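Local coordinates for protein leucine--tRNA ligase (Agrobacterium radiobacter, PDB 5AH5) that probably catalyses the ATP-dependent attachment of L-leucine to tRNA(Leu), as a class I aminoacyl-tRNA synthetase, at residues M75-F80 / Y117-E122. Residues are numbered along the deposited sequence; the frame is centred on the assembly and turned at random.
With LSS (5'-O-(L-leucylsulfamoyl)adenosine), chain I.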
ATOM      1  N   MET B  75     -12.281  -2.236   9.198  1.00 23.40           N
ATOM      2  CA  MET B  75     -12.291  -0.898   8.628  1.00 23.26           C
ATOM      3  C   MET B  75     -12.359   0.114   9.802  1.00 26.62           C
ATOM      4  O   MET B  75     -12.934  -0.115  10.876  1.00 22.71           O
ATOM      5  CB  MET B  75     -13.493  -0.684   7.667  1.00 23.52           C
ATOM      6  CG  MET B  75     -13.650   0.766   7.097  1.00 25.53           C
ATOM      7  SD  MET B  75     -12.176   1.372   6.303  1.00 28.67           S
ATOM      8  CE  MET B  75     -12.026   0.147   4.951  1.00 28.82           C
ATOM      9  N   GLY B  76     -11.730   1.226   9.577  1.00 27.70           N
ATOM     10  CA  GLY B  76     -11.680   2.275  10.582  1.00 27.52           C
ATOM     11  C   GLY B  76     -11.228   3.532   9.852  1.00 27.06           C
ATOM     12  O   GLY B  76     -11.232   3.580   8.609  1.00 24.17           O
ATOM     13  N   TRP B  77     -10.856   4.536  10.616  1.00 25.03           N
ATOM     14  CA  TRP B  77     -10.923   5.934  10.153  1.00 24.81           C
ATOM     15  C   TRP B  77      -9.609   6.620  10.442  1.00 26.37           C
ATOM     16  O   TRP B  77      -9.203   6.699  11.593  1.00 24.32           O
ATOM     17  CB  TRP B  77     -12.084   6.602  10.876  1.00 24.44           C
ATOM     18  CG  TRP B  77     -13.330   5.748  10.729  1.00 25.25           C
ATOM     19  CD1 TRP B  77     -13.927   5.018  11.703  1.00 24.13           C
ATOM     20  CD2 TRP B  77     -14.011   5.401   9.505  1.00 26.48           C
ATOM     21  NE1 TRP B  77     -15.027   4.385  11.224  1.00 24.11           N
ATOM     22  CE2 TRP B  77     -15.092   4.576   9.856  1.00 25.57           C
ATOM     23  CE3 TRP B  77     -13.829   5.732   8.161  1.00 27.53           C
ATOM     24  CZ2 TRP B  77     -15.956   4.028   8.906  1.00 25.42           C
ATOM     25  CZ3 TRP B  77     -14.731   5.210   7.192  1.00 28.35           C
ATOM     26  CH2 TRP B  77     -15.772   4.364   7.571  1.00 27.34           C
ATOM     27  N   ASP B  78      -8.931   7.081   9.393  1.00 24.03           N
ATOM     28  CA  ASP B  78      -7.686   7.873   9.511  1.00 24.17           C
ATOM     29  C   ASP B  78      -8.151   9.358   9.704  1.00 26.20           C
ATOM     30  O   ASP B  78      -8.296  10.106   8.760  1.00 24.52           O
ATOM     31  CB  ASP B  78      -6.842   7.645   8.275  1.00 26.91           C
ATOM     32  CG  ASP B  78      -5.357   7.855   8.485  1.00 28.99           C
ATOM     33  OD1 ASP B  78      -4.931   8.214   9.589  1.00 27.35           O
ATOM     34  OD2 ASP B  78      -4.577   7.609   7.505  1.00 24.99           O
ATOM     35  N   SER B  79      -8.367   9.774  10.969  1.00 24.30           N
ATOM     36  CA  SER B  79      -9.131  10.908  11.241  1.00 25.66           C
ATOM     37  C   SER B  79      -8.399  12.102  11.874  1.00 28.09           C
ATOM     38  O   SER B  79      -9.055  13.063  12.163  1.00 35.35           O
ATOM     39  CB  SER B  79     -10.381  10.460  12.031  1.00 32.70           C
ATOM     40  OG  SER B  79     -10.064   9.546  13.022  1.00 39.38           O
ATOM     41  N   PHE B  80      -7.079  12.037  12.087  1.00 25.95           N
ATOM     42  CA  PHE B  80      -6.286  13.127  12.597  1.00 29.62           C
ATOM     43  C   PHE B  80      -5.370  13.715  11.497  1.00 33.82           C
ATOM     44  O   PHE B  80      -5.180  13.131  10.405  1.00 35.20           O
ATOM     45  CB  PHE B  80      -5.372  12.667  13.758  1.00 30.08           C
ATOM     46  CG  PHE B  80      -5.929  12.916  15.197  1.00 27.61           C
ATOM     47  CD1 PHE B  80      -6.721  14.012  15.529  1.00 23.67           C
ATOM     48  CD2 PHE B  80      -5.531  12.076  16.229  1.00 26.42           C
ATOM     49  CE1 PHE B  80      -7.174  14.220  16.834  1.00 25.86           C
ATOM     50  CE2 PHE B  80      -5.932  12.312  17.537  1.00 25.92           C
ATOM     51  CZ  PHE B  80      -6.757  13.364  17.848  1.00 26.47           C
ATOM     52  N   TYR B 117     -17.528  -5.719   6.619  1.00 25.83           N
ATOM     53  CA  TYR B 117     -16.471  -5.445   7.552  1.00 24.12           C
ATOM     54  C   TYR B 117     -16.856  -6.005   8.942  1.00 21.26           C
ATOM     55  O   TYR B 117     -18.012  -6.252   9.221  1.00 17.80           O
ATOM     56  CB  TYR B 117     -16.176  -3.950   7.608  1.00 25.01           C
ATOM     57  CG  TYR B 117     -15.488  -3.442   6.404  1.00 23.30           C
ATOM     58  CD1 TYR B 117     -14.194  -3.821   6.124  1.00 26.36           C
ATOM     59  CD2 TYR B 117     -16.101  -2.539   5.560  1.00 27.96           C
ATOM     60  CE1 TYR B 117     -13.543  -3.350   5.021  1.00 27.67           C
ATOM     61  CE2 TYR B 117     -15.450  -2.042   4.449  1.00 26.78           C
ATOM     62  CZ  TYR B 117     -14.214  -2.463   4.164  1.00 25.41           C
ATOM     63  OH  TYR B 117     -13.581  -1.990   3.045  1.00 27.52           O
ATOM     64  N   SER B 118     -15.840  -6.377   9.683  1.00 19.38           N
ATOM     65  CA  SER B 118     -15.968  -6.808  11.072  1.00 22.80           C
ATOM     66  C   SER B 118     -15.923  -5.475  11.907  1.00 19.07           C
ATOM     67  O   SER B 118     -14.869  -4.992  12.374  1.00 20.05           O
ATOM     68  CB  SER B 118     -14.823  -7.701  11.500  1.00 19.68           C
ATOM     69  OG  SER B 118     -14.986  -8.106  12.887  1.00 23.24           O
ATOM     70  N   TRP B 119     -17.072  -4.918  11.979  1.00 20.15           N
ATOM     71  CA  TRP B 119     -17.321  -3.597  12.641  1.00 26.27           C
ATOM     72  C   TRP B 119     -17.043  -3.594  14.135  1.00 27.16           C
ATOM     73  O   TRP B 119     -16.766  -2.542  14.690  1.00 26.45           O
ATOM     74  CB  TRP B 119     -18.735  -3.145  12.377  1.00 25.35           C
ATOM     75  CG  TRP B 119     -18.984  -2.741  10.957  1.00 27.44           C
ATOM     76  CD1 TRP B 119     -19.951  -3.247  10.127  1.00 27.81           C
ATOM     77  CD2 TRP B 119     -18.349  -1.673  10.225  1.00 28.21           C
ATOM     78  NE1 TRP B 119     -19.903  -2.621   8.934  1.00 28.54           N
ATOM     79  CE2 TRP B 119     -18.944  -1.646   8.952  1.00 26.50           C
ATOM     80  CE3 TRP B 119     -17.329  -0.749  10.527  1.00 27.86           C
ATOM     81  CZ2 TRP B 119     -18.561  -0.756   7.960  1.00 27.61           C
ATOM     82  CZ3 TRP B 119     -16.923   0.121   9.551  1.00 29.55           C
ATOM     83  CH2 TRP B 119     -17.540   0.111   8.257  1.00 27.47           C
ATOM     84  N   ALA B 120     -16.967  -4.763  14.764  1.00 26.40           N
ATOM     85  CA  ALA B 120     -16.565  -4.847  16.181  1.00 28.67           C
ATOM     86  C   ALA B 120     -15.150  -4.473  16.312  1.00 28.44           C
ATOM     87  O   ALA B 120     -14.709  -4.186  17.411  1.00 27.05           O
ATOM     88  CB  ALA B 120     -16.738  -6.257  16.751  1.00 31.21           C
ATOM     89  N   ASN B 121     -14.415  -4.535  15.209  1.00 24.98           N
ATOM     90  CA  ASN B 121     -13.025  -4.192  15.181  1.00 24.49           C
ATOM     91  C   ASN B 121     -12.773  -2.760  14.680  1.00 21.34           C
ATOM     92  O   ASN B 121     -11.655  -2.395  14.519  1.00 22.40           O
ATOM     93  CB  ASN B 121     -12.246  -5.246  14.326  1.00 25.98           C
ATOM     94  CG  ASN B 121     -12.280  -6.618  14.978  1.00 26.88           C
ATOM     95  OD1 ASN B 121     -13.204  -7.339  14.761  1.00 26.02           O
ATOM     96  ND2 ASN B 121     -11.342  -6.896  15.895  1.00 26.26           N
ATOM     97  N   GLU B 122     -13.809  -1.982  14.451  1.00 21.42           N
ATOM     98  CA  GLU B 122     -13.625  -0.610  14.017  1.00 26.86           C
ATOM     99  C   GLU B 122     -12.812   0.237  14.995  1.00 28.82           C
ATOM    100  O   GLU B 122     -12.850   0.019  16.199  1.00 27.89           O
ATOM    101  CB  GLU B 122     -15.012   0.012  13.815  1.00 27.38           C
ATOM    102  CG  GLU B 122     -15.102   1.471  13.331  1.00 27.44           C
ATOM    103  CD  GLU B 122     -16.539   1.938  13.251  1.00 27.29           C
ATOM    104  OE1 GLU B 122     -17.470   1.204  13.659  1.00 27.78           O
ATOM    105  OE2 GLU B 122     -16.811   3.037  12.702  1.00 33.47           O
TER
HETATM  106  C1  LSS I1818      -5.328   7.516   2.640  1.00 26.69           C
HETATM  107  N1  LSS I1818      -8.783   5.662  -7.383  1.00 26.41           N
HETATM  108  O1  LSS I1818      -4.631   7.558   1.651  1.00 28.41           O
HETATM  109  S1  LSS I1818      -7.352   8.126   1.372  1.00 26.30           S
HETATM  110  C2  LSS I1818      -8.309   4.581  -6.769  1.00 29.83           C
HETATM  111  N2  LSS I1818      -6.623   7.775   2.628  1.00 25.39           N
HETATM  112  O2  LSS I1818      -5.230   4.943  -2.926  1.00 28.72           O
HETATM  113  N3  LSS I1818      -8.035   4.546  -5.446  1.00 30.16           N
HETATM  114  O3  LSS I1818      -5.599   3.108  -0.900  1.00 27.32           O
HETATM  115  C4  LSS I1818      -8.261   5.662  -4.713  1.00 29.75           C
HETATM  116  N4  LSS I1818      -5.577   7.502   5.126  1.00 23.97           N
HETATM  117  O4  LSS I1818      -8.380   4.836  -1.302  1.00 25.84           O
HETATM  118  C5  LSS I1818      -8.670   6.845  -5.316  1.00 30.17           C
HETATM  119  O5  LSS I1818      -7.272   6.866   0.394  1.00 29.97           O
HETATM  120  C6  LSS I1818      -8.911   6.843  -6.679  1.00 31.26           C
HETATM  121  N6  LSS I1818      -9.371   7.980  -7.262  1.00 27.78           N
HETATM  122  C7  LSS I1818      -3.353   5.326   5.238  1.00 20.27           C
HETATM  123  N7  LSS I1818      -8.755   7.795  -4.349  1.00 32.34           N
HETATM  124  C8  LSS I1818      -8.353   7.236  -3.175  1.00 30.58           C
HETATM  125  C9  LSS I1818      -4.149   5.769   4.008  1.00 22.91           C
HETATM  126  N9  LSS I1818      -8.083   5.925  -3.409  1.00 30.27           N
HETATM  127  CA  LSS I1818      -4.696   7.208   3.966  1.00 26.07           C
HETATM  128  C10 LSS I1818      -2.009   6.070   5.254  1.00 24.17           C
HETATM  129  C11 LSS I1818      -3.230   3.761   5.202  1.00 20.24           C
HETATM  130  O1A LSS I1818      -6.883   9.241   0.539  1.00 25.13           O
HETATM  131  C21 LSS I1818      -7.582   4.942  -2.469  1.00 25.88           C
HETATM  132  C22 LSS I1818      -6.213   5.273  -1.986  1.00 26.36           C
HETATM  133  C23 LSS I1818      -6.101   4.457  -0.696  1.00 27.04           C
HETATM  134  C24 LSS I1818      -7.539   4.483  -0.221  1.00 25.13           C
HETATM  135  C25 LSS I1818      -7.810   5.606   0.782  1.00 27.58           C
HETATM  136  O2A LSS I1818      -8.776   8.267   1.589  1.00 20.07           O
HETATM  137  O   HOH W   1     -14.409  -2.715  11.146  1.00 30.80           O
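With CG of M75 turned anti to N (chi1 175°) and the chain folded back at chi2 and chi3, its CE returns to Y117, 3.3 Å from Y117 OH, a hydroxyl hydrogen-bonded to E37. M75 CB, on a bond from CA that points toward 117-122, lies over the centre of the ring face in a CH-pi contact, 3.5 Å from the Y117 centroid. The sulfur rides higher, a long Met-aromatic contact with M75 SD 5.2 Å from the Y117 centroid. W119 lies alongside M75, its CZ3 4.0 Å from M75 CB, and its side chain crosses that of W77 at about a right angle. A fully extended E122 (chi1 -179°) carries its carboxylate to the edge of the W77 indole. There W77 NE1 donates to the anti lone pair of E122 OE2, 2.7 Å away, in the ring plane and almost straight at 178°. E122 OE1 forms a salt bridge with K107, so each oxygen has a partner and the carboxylate's rotation is restrained. Farther along 75-80, D78 OD2 accepts a hydrogen bond from N4 of the bound leucyl-adenylate analogue. The contact joins the loop after strand 70-72 to the one between helices 95-112 and 128-143, with helix 95-112 against W77 and Y54 of helix 48-66 against M75 and Y117.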